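Local atomic coordinates of bacillaene synthase dehydratase PksH (Bacillus subtilis, PDB entry 3HP0), a protein that dehydrates the (S)-3-hydroxy-3-methylglutaryl group tethered to PksL to a 3-methylglutaconyl moiety during synthesis of the antibiotic bacillaene. Residues Leu89-Met94 / Arg223-Ala228; Ser105-Lys110 / Gly117-Thr122; Ala131-Ser136 / Lys168-Gln173; Ile152-Arg157 / Trp178-Ala183. All coordinates share one frame; numbering follows the deposited sequence.

Contact 1. Residues Leu89-Met94 / Arg223-Ala228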
loop_
_atom_site.group_PDB
_atom_site.type_symbol
_atom_site.label_atom_id
_atom_site.label_comp_id
_atom_site.label_asym_id
_atom_site.label_seq_id
_atom_site.Cartn_x
_atom_site.Cartn_y
_atom_site.Cartn_z
ATOM N N LEU A 89 -5.158 -5.437 -7.087
ATOM C CA LEU A 89 -4.395 -4.681 -6.103
ATOM C C LEU A 89 -4.015 -3.303 -6.658
ATOM O O LEU A 89 -4.161 -2.282 -5.979
ATOM C CB LEU A 89 -3.119 -5.441 -5.725
ATOM C CG LEU A 89 -2.213 -4.747 -4.705
ATOM C CD1 LEU A 89 -2.948 -4.630 -3.376
ATOM C CD2 LEU A 89 -0.919 -5.531 -4.523
ATOM N N TYR A 90 -3.530 -3.279 -7.896
ATOM C CA TYR A 90 -3.122 -2.026 -8.517
ATOM C C TYR A 90 -4.291 -1.059 -8.631
ATOM O O TYR A 90 -4.157 0.120 -8.307
ATOM C CB TYR A 90 -2.535 -2.279 -9.899
ATOM C CG TYR A 90 -1.647 -1.160 -10.408
ATOM C CD1 TYR A 90 -0.257 -1.217 -10.245
ATOM C CD2 TYR A 90 -2.190 -0.054 -11.074
ATOM C CE1 TYR A 90 0.563 -0.221 -10.738
ATOM C CE2 TYR A 90 -1.367 0.962 -11.571
ATOM C CZ TYR A 90 0.006 0.868 -11.406
ATOM O OH TYR A 90 0.833 1.828 -11.944
ATOM N N ASP A 91 -5.440 -1.562 -9.083
ATOM C CA ASP A 91 -6.631 -0.730 -9.233
ATOM C C ASP A 91 -7.146 -0.222 -7.901
ATOM O O ASP A 91 -7.704 0.868 -7.826
ATOM C CB ASP A 91 -7.734 -1.491 -9.965
ATOM C CG ASP A 91 -7.426 -1.663 -11.430
ATOM O OD1 ASP A 91 -6.938 -0.686 -12.038
ATOM O OD2 ASP A 91 -7.667 -2.759 -11.972
ATOM N N LEU A 92 -6.957 -1.022 -6.859
ATOM C CA LEU A 92 -7.357 -0.640 -5.511
ATOM C C LEU A 92 -6.513 0.571 -5.099
ATOM O O LEU A 92 -7.044 1.596 -4.657
ATOM C CB LEU A 92 -7.103 -1.794 -4.553
ATOM C CG LEU A 92 -7.211 -1.543 -3.050
ATOM C CD1 LEU A 92 -8.556 -0.927 -2.698
ATOM C CD2 LEU A 92 -7.005 -2.865 -2.332
ATOM N N TRP A 93 -5.200 0.461 -5.263
ATOM C CA TRP A 93 -4.322 1.562 -4.906
ATOM C C TRP A 93 -4.662 2.783 -5.745
ATOM O O TRP A 93 -4.550 3.914 -5.274
ATOM C CB TRP A 93 -2.856 1.173 -5.102
ATOM C CG TRP A 93 -2.366 0.175 -4.081
ATOM C CD1 TRP A 93 -2.926 -0.095 -2.866
ATOM C CD2 TRP A 93 -1.203 -0.652 -4.178
ATOM N NE1 TRP A 93 -2.186 -1.041 -2.200
ATOM C CE2 TRP A 93 -1.122 -1.401 -2.982
ATOM C CE3 TRP A 93 -0.221 -0.839 -5.162
ATOM C CZ2 TRP A 93 -0.094 -2.324 -2.740
ATOM C CZ3 TRP A 93 0.799 -1.755 -4.925
ATOM C CH2 TRP A 93 0.854 -2.486 -3.722
HETATM N N MSE A 94 -5.093 2.553 -6.985
HETATM C CA MSE A 94 -5.469 3.660 -7.865
HETATM C C MSE A 94 -6.748 4.317 -7.356
HETATM O O MSE A 94 -6.894 5.533 -7.399
HETATM C CB MSE A 94 -5.700 3.178 -9.294
HETATM C CG MSE A 94 -4.444 2.755 -10.026
HETATM SE SE MSE A 94 -4.682 2.846 -11.960
HETATM C CE MSE A 94 -4.220 4.715 -12.200
ATOM N N ARG A 223 -0.493 5.268 -16.562
ATOM C CA ARG A 223 0.361 5.048 -17.719
ATOM C C ARG A 223 1.377 3.921 -17.523
ATOM O O ARG A 223 1.815 3.289 -18.485
ATOM C CB ARG A 223 1.097 6.345 -18.065
ATOM C CG ARG A 223 2.066 6.207 -19.224
ATOM C CD ARG A 223 2.739 7.528 -19.562
ATOM N NE ARG A 223 1.770 8.577 -19.863
ATOM C CZ ARG A 223 2.082 9.751 -20.404
ATOM N NH1 ARG A 223 3.347 10.031 -20.711
ATOM N NH2 ARG A 223 1.130 10.650 -20.634
ATOM N N ALA A 224 1.744 3.664 -16.273
ATOM C CA ALA A 224 2.723 2.637 -15.956
ATOM C C ALA A 224 2.118 1.289 -15.586
ATOM O O ALA A 224 2.839 0.300 -15.494
ATOM C CB ALA A 224 3.611 3.124 -14.811
ATOM N N LYS A 225 0.804 1.248 -15.382
ATOM C CA LYS A 225 0.122 0.025 -14.963
ATOM C C LYS A 225 0.449 -1.261 -15.723
ATOM O O LYS A 225 0.850 -2.270 -15.114
ATOM C CB LYS A 225 -1.391 0.237 -14.975
ATOM C CG LYS A 225 -2.154 -0.964 -14.473
ATOM C CD LYS A 225 -3.645 -0.763 -14.624
ATOM C CE LYS A 225 -4.407 -1.989 -14.138
ATOM N NZ LYS A 225 -5.881 -1.782 -14.184
ATOM N N ALA A 226 0.269 -1.241 -17.044
ATOM C CA ALA A 226 0.540 -2.433 -17.855
ATOM C C ALA A 226 2.004 -2.851 -17.774
ATOM O O ALA A 226 2.315 -4.039 -17.706
ATOM C CB ALA A 226 0.141 -2.193 -19.297
ATOM N N THR A 227 2.902 -1.874 -17.775
ATOM C CA THR A 227 4.328 -2.158 -17.667
ATOM C C THR A 227 4.619 -2.819 -16.320
ATOM O O THR A 227 5.347 -3.805 -16.242
ATOM C CB THR A 227 5.144 -0.884 -17.752
ATOM O OG1 THR A 227 4.898 -0.251 -19.012
ATOM C CG2 THR A 227 6.631 -1.185 -17.596
ATOM N N ALA A 228 4.047 -2.264 -15.257
ATOM C CA ALA A 228 4.253 -2.812 -13.926
ATOM C C ALA A 228 3.702 -4.230 -13.885
ATOM O O ALA A 228 4.384 -5.154 -13.436
ATOM C CB ALA A 228 3.553 -1.942 -12.874
#
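Tyr90 and Asp91 of helix 87-98 meet Lys225 of helix 220-235 in a partly buried helix-helix contact carried by side chains. The local axes run nearly antiparallel (158°) and approach no closer than 11.4 Å, so long side chains must span the gap. Tyr90 CG stands opposite the backbone N (chi1 -159°), which sends the ring outward to the second helix. There the aliphatic part of Lys225 crosses one face of the ring: CG sits 3.9 Å from the centroid of the Tyr90 ring in a CH-pi contact, and Lys225 CB is 3.5 Å from Tyr90 CE2. Near the CE1 corner of the ring, Ala228 CB adds a looser, oblique apolar touch, 4.1 Å from Tyr90 CE1. The phenol OH passes these residues and hydrogen-bonds to Val221 O, one turn earlier on helix 220-235.

Beyond the ring, the fully extended Lys225 chain delivers NZ to Asp91. Lys225 NZ forms a salt bridge with Asp91, 2.6 Å from Asp91 OD1 on the syn side of the carboxylate, and a weak second bond to OD2. Glu87 also pairs with NZ, so the ammonium probably eases the repulsion between two neighbouring acids. Such antiparallel packing, bridged by an aromatic ring and an ion pair, joins the C-terminal helical region of the crotonase fold to its core.

Contact 2. Residues Ser105-Lys110 / Gly117-Thr122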
loop_
_atom_site.group_PDB
_atom_site.type_symbol
_atom_site.label_atom_id
_atom_site.label_comp_id
_atom_site.label_asym_id
_atom_site.label_seq_id
_atom_site.Cartn_x
_atom_site.Cartn_y
_atom_site.Cartn_z
ATOM N N SER A 105 -3.439 7.090 5.298
ATOM C CA SER A 105 -2.725 5.950 5.849
ATOM C C SER A 105 -2.293 6.354 7.249
ATOM O O SER A 105 -1.822 7.484 7.472
ATOM C CB SER A 105 -1.463 5.636 5.045
ATOM O OG SER A 105 -1.765 4.874 3.902
ATOM N N HIS A 106 -2.463 5.439 8.189
ATOM C CA HIS A 106 -2.053 5.686 9.561
ATOM C C HIS A 106 -1.078 4.554 9.836
ATOM O O HIS A 106 -1.477 3.410 10.057
ATOM C CB HIS A 106 -3.256 5.635 10.499
ATOM C CG HIS A 106 -2.912 5.903 11.927
ATOM N ND1 HIS A 106 -1.859 6.711 12.294
ATOM C CD2 HIS A 106 -3.482 5.480 13.078
ATOM C CE1 HIS A 106 -1.792 6.771 13.610
ATOM N NE2 HIS A 106 -2.766 6.033 14.111
ATOM N N VAL A 107 0.206 4.888 9.807
ATOM C CA VAL A 107 1.255 3.903 9.978
ATOM C C VAL A 107 2.005 3.865 11.301
ATOM O O VAL A 107 2.393 4.898 11.852
ATOM C CB VAL A 107 2.315 4.048 8.856
ATOM C CG1 VAL A 107 2.481 2.735 8.134
ATOM C CG2 VAL A 107 1.907 5.137 7.880
ATOM N N ARG A 108 2.220 2.646 11.780
ATOM C CA ARG A 108 2.968 2.382 13.004
ATOM C C ARG A 108 3.748 1.093 12.713
ATOM O O ARG A 108 3.180 0.132 12.193
ATOM C CB ARG A 108 2.039 2.095 14.189
ATOM C CG ARG A 108 0.956 3.109 14.532
ATOM C CD ARG A 108 -0.051 2.413 15.463
ATOM N NE ARG A 108 -1.009 3.306 16.110
ATOM C CZ ARG A 108 -0.729 4.085 17.154
ATOM N NH1 ARG A 108 0.491 4.090 17.682
ATOM N NH2 ARG A 108 -1.676 4.858 17.677
ATOM N N GLY A 109 5.035 1.059 13.033
ATOM C CA GLY A 109 5.791 -0.160 12.805
ATOM C C GLY A 109 6.461 -0.347 11.455
ATOM O O GLY A 109 6.546 0.574 10.647
ATOM N N LYS A 110 6.948 -1.562 11.228
ATOM C CA LYS A 110 7.634 -1.918 9.994
ATOM C C LYS A 110 6.662 -2.035 8.833
ATOM O O LYS A 110 5.587 -2.629 8.957
ATOM C CB LYS A 110 8.362 -3.252 10.161
ATOM C CG LYS A 110 9.516 -3.236 11.148
ATOM C CD LYS A 110 9.911 -4.658 11.569
ATOM C CE LYS A 110 10.253 -5.545 10.376
ATOM N NZ LYS A 110 10.484 -6.969 10.776
ATOM N N GLY A 117 2.728 0.146 -0.888
ATOM C CA GLY A 117 1.795 0.502 -1.939
ATOM C C GLY A 117 0.687 1.333 -1.306
ATOM O O GLY A 117 0.438 2.475 -1.704
ATOM N N PHE A 118 0.040 0.758 -0.295
ATOM C CA PHE A 118 -1.038 1.426 0.428
ATOM C C PHE A 118 -0.679 2.833 0.921
ATOM O O PHE A 118 -1.387 3.790 0.628
ATOM C CB PHE A 118 -1.478 0.563 1.623
ATOM C CG PHE A 118 -2.335 -0.607 1.240
ATOM C CD1 PHE A 118 -3.684 -0.429 0.954
ATOM C CD2 PHE A 118 -1.791 -1.892 1.139
ATOM C CE1 PHE A 118 -4.488 -1.509 0.570
ATOM C CE2 PHE A 118 -2.592 -2.986 0.752
ATOM C CZ PHE A 118 -3.944 -2.785 0.466
ATOM N N VAL A 119 0.416 2.959 1.662
ATOM C CA VAL A 119 0.824 4.253 2.197
ATOM C C VAL A 119 1.111 5.298 1.119
ATOM O O VAL A 119 0.765 6.474 1.270
ATOM C CB VAL A 119 2.068 4.108 3.105
ATOM C CG1 VAL A 119 2.552 5.469 3.543
ATOM C CG2 VAL A 119 1.728 3.246 4.333
ATOM N N SER A 120 1.738 4.861 0.034
ATOM C CA SER A 120 2.086 5.746 -1.063
ATOM C C SER A 120 0.856 6.224 -1.810
ATOM O O SER A 120 0.788 7.385 -2.217
ATOM C CB SER A 120 2.998 5.027 -2.060
ATOM O OG SER A 120 4.148 4.492 -1.431
ATOM N N ALA A 121 -0.101 5.314 -1.993
ATOM C CA ALA A 121 -1.326 5.599 -2.725
ATOM C C ALA A 121 -2.317 6.520 -2.023
ATOM O O ALA A 121 -3.007 7.304 -2.690
ATOM C CB ALA A 121 -2.017 4.292 -3.082
ATOM N N THR A 122 -2.402 6.429 -0.693
ATOM C CA THR A 122 -3.338 7.257 0.038
ATOM C C THR A 122 -3.026 8.722 -0.205
ATOM O O THR A 122 -1.875 9.084 -0.458
ATOM C CB THR A 122 -3.329 6.935 1.571
ATOM O OG1 THR A 122 -2.035 7.189 2.147
ATOM C CG2 THR A 122 -3.707 5.463 1.792
#
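Ser105, near the end of strand 102-107, presses its hydroxyl against the last turn of helix 115-121, and this corner is the tight part of a wholly buried contact. Ser105 OG and Thr122 OG1 form a hydrogen bond of 2.9 Å in which either hydroxyl could be the donor. The same OG lies over the helix backbone, 3.2 Å from Val119 CA. Thr122, the first residue beyond the helix, holds its OG1 between its own backbone N and carbonyl carbon (chi1 62°). That rotation brings the hydroxyl to Ser105 while leaving Thr122 OG1 3.0 Å from Val119 O, within the turn just completed. The polar atoms of this buried corner thus lie close to one another.

Two residues along the strand, the packing relaxes. Val107 and Val119 reach toward each other tip to tip, and both methyls of Val107 meet CG2 of Val119, CG1 at 3.9 Å, in an apolar touch. The chain then diverges from the helix through Arg108 and Gly109 to Lys110, whose side chain is exposed to solvent and lies 11.0 Å from the helical segment at its nearest approach.

The local axes of strand and helix are 129° apart and come within 8.5 Å. Past Thr122 the chain enters strand 124-127, which lies parallel to and beside strand 102-107; Ser105 and Val107 share backbone hydrogen bonds with it. The connection is therefore a beta-alpha-beta crossover, with the helix packed on the central sheet of the crotonase fold.

Contact 3. Residues Ala131-Ser136 / Lys168-Gln173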
loop_
_atom_site.group_PDB
_atom_site.type_symbol
_atom_site.label_atom_id
_atom_site.label_comp_id
_atom_site.label_asym_id
_atom_site.label_seq_id
_atom_site.Cartn_x
_atom_site.Cartn_y
_atom_site.Cartn_z
ATOM N N ALA A 131 7.342 4.007 12.830
ATOM C CA ALA A 131 7.335 3.645 11.414
ATOM C C ALA A 131 8.696 3.586 10.715
ATOM O O ALA A 131 9.533 4.473 10.861
ATOM C CB ALA A 131 6.406 4.589 10.646
ATOM N N SER A 132 8.906 2.519 9.961
ATOM C CA SER A 132 10.117 2.356 9.176
ATOM C C SER A 132 9.642 1.728 7.866
ATOM O O SER A 132 8.682 0.960 7.847
ATOM C CB SER A 132 11.131 1.452 9.883
ATOM O OG SER A 132 10.690 0.106 9.902
ATOM N N PHE A 133 10.320 2.049 6.772
ATOM C CA PHE A 133 9.918 1.563 5.456
ATOM C C PHE A 133 11.059 0.872 4.722
ATOM O O PHE A 133 12.186 1.356 4.745
ATOM C CB PHE A 133 9.408 2.766 4.640
ATOM C CG PHE A 133 8.392 3.597 5.372
ATOM C CD1 PHE A 133 7.033 3.321 5.260
ATOM C CD2 PHE A 133 8.799 4.613 6.232
ATOM C CE1 PHE A 133 6.086 4.038 5.998
ATOM C CE2 PHE A 133 7.871 5.339 6.977
ATOM C CZ PHE A 133 6.506 5.052 6.861
ATOM N N SER A 134 10.775 -0.243 4.053
ATOM C CA SER A 134 11.835 -0.949 3.336
ATOM C C SER A 134 11.426 -1.750 2.094
ATOM O O SER A 134 10.292 -2.220 1.969
ATOM C CB SER A 134 12.582 -1.878 4.297
ATOM O OG SER A 134 11.750 -2.945 4.714
ATOM N N LEU A 135 12.384 -1.893 1.184
ATOM C CA LEU A 135 12.208 -2.637 -0.061
ATOM C C LEU A 135 13.411 -3.561 -0.190
ATOM O O LEU A 135 14.491 -3.126 -0.584
ATOM C CB LEU A 135 12.170 -1.687 -1.258
ATOM C CG LEU A 135 11.041 -0.658 -1.312
ATOM C CD1 LEU A 135 11.158 0.166 -2.570
ATOM C CD2 LEU A 135 9.698 -1.371 -1.275
ATOM N N SER A 136 13.216 -4.833 0.153
ATOM C CA SER A 136 14.283 -5.829 0.108
ATOM C C SER A 136 14.187 -6.764 -1.100
ATOM O O SER A 136 15.088 -7.568 -1.344
ATOM C CB SER A 136 14.261 -6.663 1.396
ATOM O OG SER A 136 13.038 -7.383 1.528
ATOM N N LYS A 168 18.034 -1.189 2.506
ATOM C CA LYS A 168 17.862 -0.925 3.927
ATOM C C LYS A 168 16.685 -0.024 4.264
ATOM O O LYS A 168 16.464 1.003 3.622
ATOM C CB LYS A 168 19.142 -0.354 4.538
ATOM C CG LYS A 168 19.572 0.991 4.008
ATOM C CD LYS A 168 20.742 1.519 4.831
ATOM C CE LYS A 168 20.360 1.665 6.305
ATOM N NZ LYS A 168 21.424 2.337 7.106
ATOM N N PRO A 169 15.916 -0.403 5.294
ATOM C CA PRO A 169 14.756 0.376 5.717
ATOM C C PRO A 169 15.154 1.813 6.014
ATOM O O PRO A 169 16.273 2.077 6.457
ATOM C CB PRO A 169 14.275 -0.374 6.956
ATOM C CG PRO A 169 15.534 -0.939 7.505
ATOM C CD PRO A 169 16.212 -1.462 6.273
ATOM N N ILE A 170 14.245 2.742 5.746
ATOM C CA ILE A 170 14.524 4.141 5.998
ATOM C C ILE A 170 13.750 4.554 7.242
ATOM O O ILE A 170 12.741 3.936 7.586
ATOM C CB ILE A 170 14.106 5.031 4.810
ATOM C CG1 ILE A 170 12.586 5.127 4.733
ATOM C CG2 ILE A 170 14.646 4.446 3.503
ATOM C CD1 ILE A 170 12.110 6.198 3.788
ATOM N N SER A 171 14.233 5.593 7.911
ATOM C CA SER A 171 13.604 6.082 9.130
ATOM C C SER A 171 12.353 6.910 8.840
ATOM O O SER A 171 12.137 7.359 7.713
ATOM C CB SER A 171 14.599 6.937 9.908
ATOM O OG SER A 171 14.908 8.115 9.182
ATOM N N VAL A 172 11.535 7.116 9.865
ATOM C CA VAL A 172 10.338 7.916 9.702
ATOM C C VAL A 172 10.753 9.351 9.367
ATOM O O VAL A 172 9.986 10.104 8.766
ATOM C CB VAL A 172 9.471 7.900 10.982
ATOM C CG1 VAL A 172 10.269 8.409 12.164
ATOM C CG2 VAL A 172 8.223 8.745 10.770
ATOM N N GLN A 173 11.978 9.717 9.746
ATOM C CA GLN A 173 12.513 11.056 9.471
ATOM C C GLN A 173 12.765 11.246 7.976
ATOM O O GLN A 173 12.346 12.253 7.393
ATOM C CB GLN A 173 13.840 11.293 10.210
ATOM C CG GLN A 173 13.752 11.515 11.714
ATOM C CD GLN A 173 13.227 10.310 12.470
ATOM O OE1 GLN A 173 13.526 9.159 12.133
ATOM N NE2 GLN A 173 12.451 10.571 13.517
HETATM O O HOH W 1 14.506 -0.149 1.153
#
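Phe133 and Ile170 are joined by reciprocal backbone hydrogen bonds, forming a single antiparallel bridge of the hydrogen-bonded kind. Phe133 N donates to Ile170 O at 3.2 Å (165° at the hydrogen), and Ile170 N donates to Phe133 O at 2.7 Å (155°). In both, the donor lies in the carbonyl plane. A supporting CA-H...O contact runs from Ser132 CA to Ile170 O, 3.5 Å away.

Van der Waals contacts flank this bridge. Ile170 places CG1 between its backbone N and carbonyl carbon (chi1 72°), which turns that branch toward Phe133 CB, 4.0 Å away, and toward the edge of the phenyl ring. Val172 CA also lies at the ring edge, though farther off. At the more exposed end, Pro169 CB rests 3.5 Å from Ser134 CB; at the buried end, Val172 CB packs against the carbonyl oxygen Ala131 O, 3.4 Å away.

Polar links complete the account. A water takes the amide proton of Leu135, 2.7 Å from Leu135 N, and reaches only weakly to Lys168 O, so it extends the pairing loosely where the chains part. Ser171 occupies the N-cap of the following helix, its OG capping a backbone N there, while its own N is bonded to Glu174 OE2, as in a capping box.

Strand 132-134 has strand 110-112 as its parallel neighbour and is bridged here by the lead-in to helix 172-178. Ala175 of that helix touches both Phe133 and Ile170, Met163 of helix 157-166 touches Ile170, and the chain reaches active-site Glu137 shortly after the strand.

Contact 4. Residues Ile152-Arg157 / Trp178-Ala183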
loop_
_atom_site.group_PDB
_atom_site.type_symbol
_atom_site.label_atom_id
_atom_site.label_comp_id
_atom_site.label_asym_id
_atom_site.label_seq_id
_atom_site.Cartn_x
_atom_site.Cartn_y
_atom_site.Cartn_z
ATOM N N ILE A 152 7.126 6.466 -6.445
ATOM C CA ILE A 152 7.789 7.467 -7.261
ATOM C C ILE A 152 7.000 8.763 -7.339
ATOM O O ILE A 152 7.577 9.848 -7.301
ATOM C CB ILE A 152 8.047 6.917 -8.686
ATOM C CG1 ILE A 152 9.148 5.853 -8.605
ATOM C CG2 ILE A 152 8.372 8.074 -9.666
ATOM C CD1 ILE A 152 9.519 5.238 -9.936
ATOM N N ARG A 153 5.679 8.661 -7.446
ATOM C CA ARG A 153 4.874 9.874 -7.509
ATOM C C ARG A 153 5.075 10.707 -6.227
ATOM O O ARG A 153 5.002 11.932 -6.257
ATOM C CB ARG A 153 3.382 9.546 -7.685
ATOM C CG ARG A 153 2.502 10.798 -7.535
ATOM C CD ARG A 153 1.012 10.508 -7.338
ATOM N NE ARG A 153 0.350 11.679 -6.755
ATOM C CZ ARG A 153 0.455 12.045 -5.474
ATOM N NH1 ARG A 153 1.185 11.324 -4.625
ATOM N NH2 ARG A 153 -0.138 13.154 -5.047
ATOM N N ARG A 154 5.335 10.034 -5.112
ATOM C CA ARG A 154 5.531 10.727 -3.839
ATOM C C ARG A 154 6.936 11.246 -3.556
ATOM O O ARG A 154 7.095 12.375 -3.100
ATOM C CB ARG A 154 5.124 9.823 -2.665
ATOM C CG ARG A 154 3.717 10.043 -2.161
ATOM C CD ARG A 154 3.375 9.080 -1.041
ATOM N NE ARG A 154 2.045 9.349 -0.517
ATOM C CZ ARG A 154 1.777 10.225 0.450
ATOM N NH1 ARG A 154 2.761 10.917 1.020
ATOM N NH2 ARG A 154 0.514 10.442 0.816
ATOM N N ILE A 155 7.958 10.438 -3.832
ATOM C CA ILE A 155 9.323 10.850 -3.499
ATOM C C ILE A 155 10.278 11.102 -4.641
ATOM O O ILE A 155 11.401 11.526 -4.421
ATOM C CB ILE A 155 9.979 9.823 -2.570
ATOM C CG1 ILE A 155 10.128 8.486 -3.291
ATOM C CG2 ILE A 155 9.121 9.624 -1.325
ATOM C CD1 ILE A 155 10.886 7.460 -2.479
ATOM N N GLY A 156 9.842 10.836 -5.862
ATOM C CA GLY A 156 10.705 11.058 -6.997
ATOM C C GLY A 156 11.392 9.773 -7.408
ATOM O O GLY A 156 11.426 8.797 -6.657
ATOM N N ARG A 157 11.936 9.787 -8.616
ATOM C CA ARG A 157 12.627 8.645 -9.173
ATOM C C ARG A 157 13.918 8.291 -8.432
ATOM O O ARG A 157 14.147 7.133 -8.108
ATOM C CB ARG A 157 12.946 8.911 -10.646
ATOM C CG ARG A 157 12.204 8.014 -11.603
ATOM C CD ARG A 157 11.104 8.729 -12.382
ATOM N NE ARG A 157 10.292 7.738 -13.090
ATOM C CZ ARG A 157 9.122 7.977 -13.669
ATOM N NH1 ARG A 157 8.590 9.188 -13.652
ATOM N NH2 ARG A 157 8.468 6.980 -14.242
ATOM N N TRP A 178 11.629 13.076 2.550
ATOM C CA TRP A 178 11.423 12.681 1.159
ATOM C C TRP A 178 10.009 12.887 0.618
ATOM O O TRP A 178 9.809 12.978 -0.591
ATOM C CB TRP A 178 11.809 11.217 0.968
ATOM C CG TRP A 178 13.250 10.917 1.252
ATOM C CD1 TRP A 178 14.222 11.802 1.626
ATOM C CD2 TRP A 178 13.885 9.635 1.172
ATOM N NE1 TRP A 178 15.420 11.150 1.780
ATOM C CE2 TRP A 178 15.244 9.821 1.501
ATOM C CE3 TRP A 178 13.438 8.348 0.840
ATOM C CZ2 TRP A 178 16.160 8.765 1.520
ATOM C CZ3 TRP A 178 14.346 7.302 0.858
ATOM C CH2 TRP A 178 15.695 7.519 1.189
ATOM N N GLY A 179 9.027 12.953 1.506
ATOM C CA GLY A 179 7.665 13.133 1.054
ATOM C C GLY A 179 6.878 11.839 1.093
ATOM O O GLY A 179 5.708 11.829 0.716
ATOM N N LEU A 180 7.516 10.750 1.535
ATOM C CA LEU A 180 6.839 9.458 1.633
ATOM C C LEU A 180 5.649 9.576 2.582
ATOM O O LEU A 180 4.602 8.978 2.359
ATOM C CB LEU A 180 7.789 8.375 2.140
ATOM C CG LEU A 180 7.117 7.016 2.423
ATOM C CD1 LEU A 180 6.180 6.639 1.273
ATOM C CD2 LEU A 180 8.174 5.933 2.618
ATOM N N ILE A 181 5.812 10.341 3.652
ATOM C CA ILE A 181 4.728 10.538 4.583
ATOM C C ILE A 181 4.590 12.033 4.865
ATOM O O ILE A 181 5.585 12.766 4.914
ATOM C CB ILE A 181 4.947 9.753 5.936
ATOM C CG1 ILE A 181 6.332 10.034 6.486
ATOM C CG2 ILE A 181 4.743 8.250 5.742
ATOM C CD1 ILE A 181 6.361 11.250 7.365
ATOM N N ASP A 182 3.350 12.484 5.018
ATOM C CA ASP A 182 3.055 13.877 5.321
ATOM C C ASP A 182 2.814 13.829 6.827
ATOM O O ASP A 182 1.951 13.089 7.285
ATOM C CB ASP A 182 1.758 14.325 4.611
ATOM C CG ASP A 182 1.644 13.797 3.195
ATOM O OD1 ASP A 182 1.162 12.656 3.000
ATOM O OD2 ASP A 182 2.033 14.509 2.241
ATOM N N ALA A 183 3.581 14.566 7.611
ATOM C CA ALA A 183 3.375 14.574 9.072
ATOM C C ALA A 183 3.462 13.224 9.806
ATOM O O ALA A 183 2.966 12.196 9.360
ATOM C CB ALA A 183 2.050 15.210 9.398
HETATM O O HOH W 2 11.783 13.539 -2.897
#
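Arg154 and Ile155 close helix 148-155 of the crotonase fold and dock on the loop that leaves helix 172-178, so that two helix ends meet; the residue after each, Gly156 and Gly179, leaves helical geometry with positive phi. An arginine-centred network of main-chain carbonyls and one carboxylate dominates the contact. The Arg154 chain is extended from CG to NE and lies alongside Gly179 and Leu180, carrying its guanidinium group to Asp182. In this salt bridge both terminal nitrogens of Arg154 grip one oxygen end-on: NH1 is 3.1 Å and NH2 3.2 Å from Asp182 OD1. Although OD1 sits in the guanidinium plane, the carboxylate is turned 65° against it. Consequently Arg154 NH2 meets the syn lone pair of OD1, while NH1 comes from above the carboxylate plane. NH1 also donates to Gly179 O at 3.1 Å, a rather bent bond (141° at the hydrogen).

Two further carbonyls, Ser120 O at NE and Thr122 O at NH2, engage the remaining N-H groups, so all five are used and the rotation of the group is fixed. Asp182 OD1 is itself held by Ala125 N of strand 124-127, and the network thereby ties the loop and helix 148-155 to the edge of the central sheet.

On the other side of the contact, Ile155 CG2 touches both Trp178 CB and Leu180 CB, 3.9 Å from each, and lies 3.5 Å from Leu180 N. Next to this apolar patch, one water donates to both helix ends, 2.6 Å from Ile155 O and 3.1 Å from Trp178 O.

In the fold
Contact 2 is the buried member of the set, whereas contacts 1, 3 and 4 are partly buried and lie farther from the centre of the chain. Their chemistry follows: uncharged hydroxyls and valines within contact 2, ion pairs in contacts 1 and 4, and main-chain pairing in contact 3. Contacts 1 and 2 abut where Trp93 packs on Gly117, Phe118 and Ala121. Contacts 3 and 4 use opposite ends of helix 172-178, and Phe133 packs against Leu180 and Ile181 between them. Contacts 2 and 3 are joined by the probable hydrogen bond of Gly109 O with Ser132 N, 3.1 Å apart.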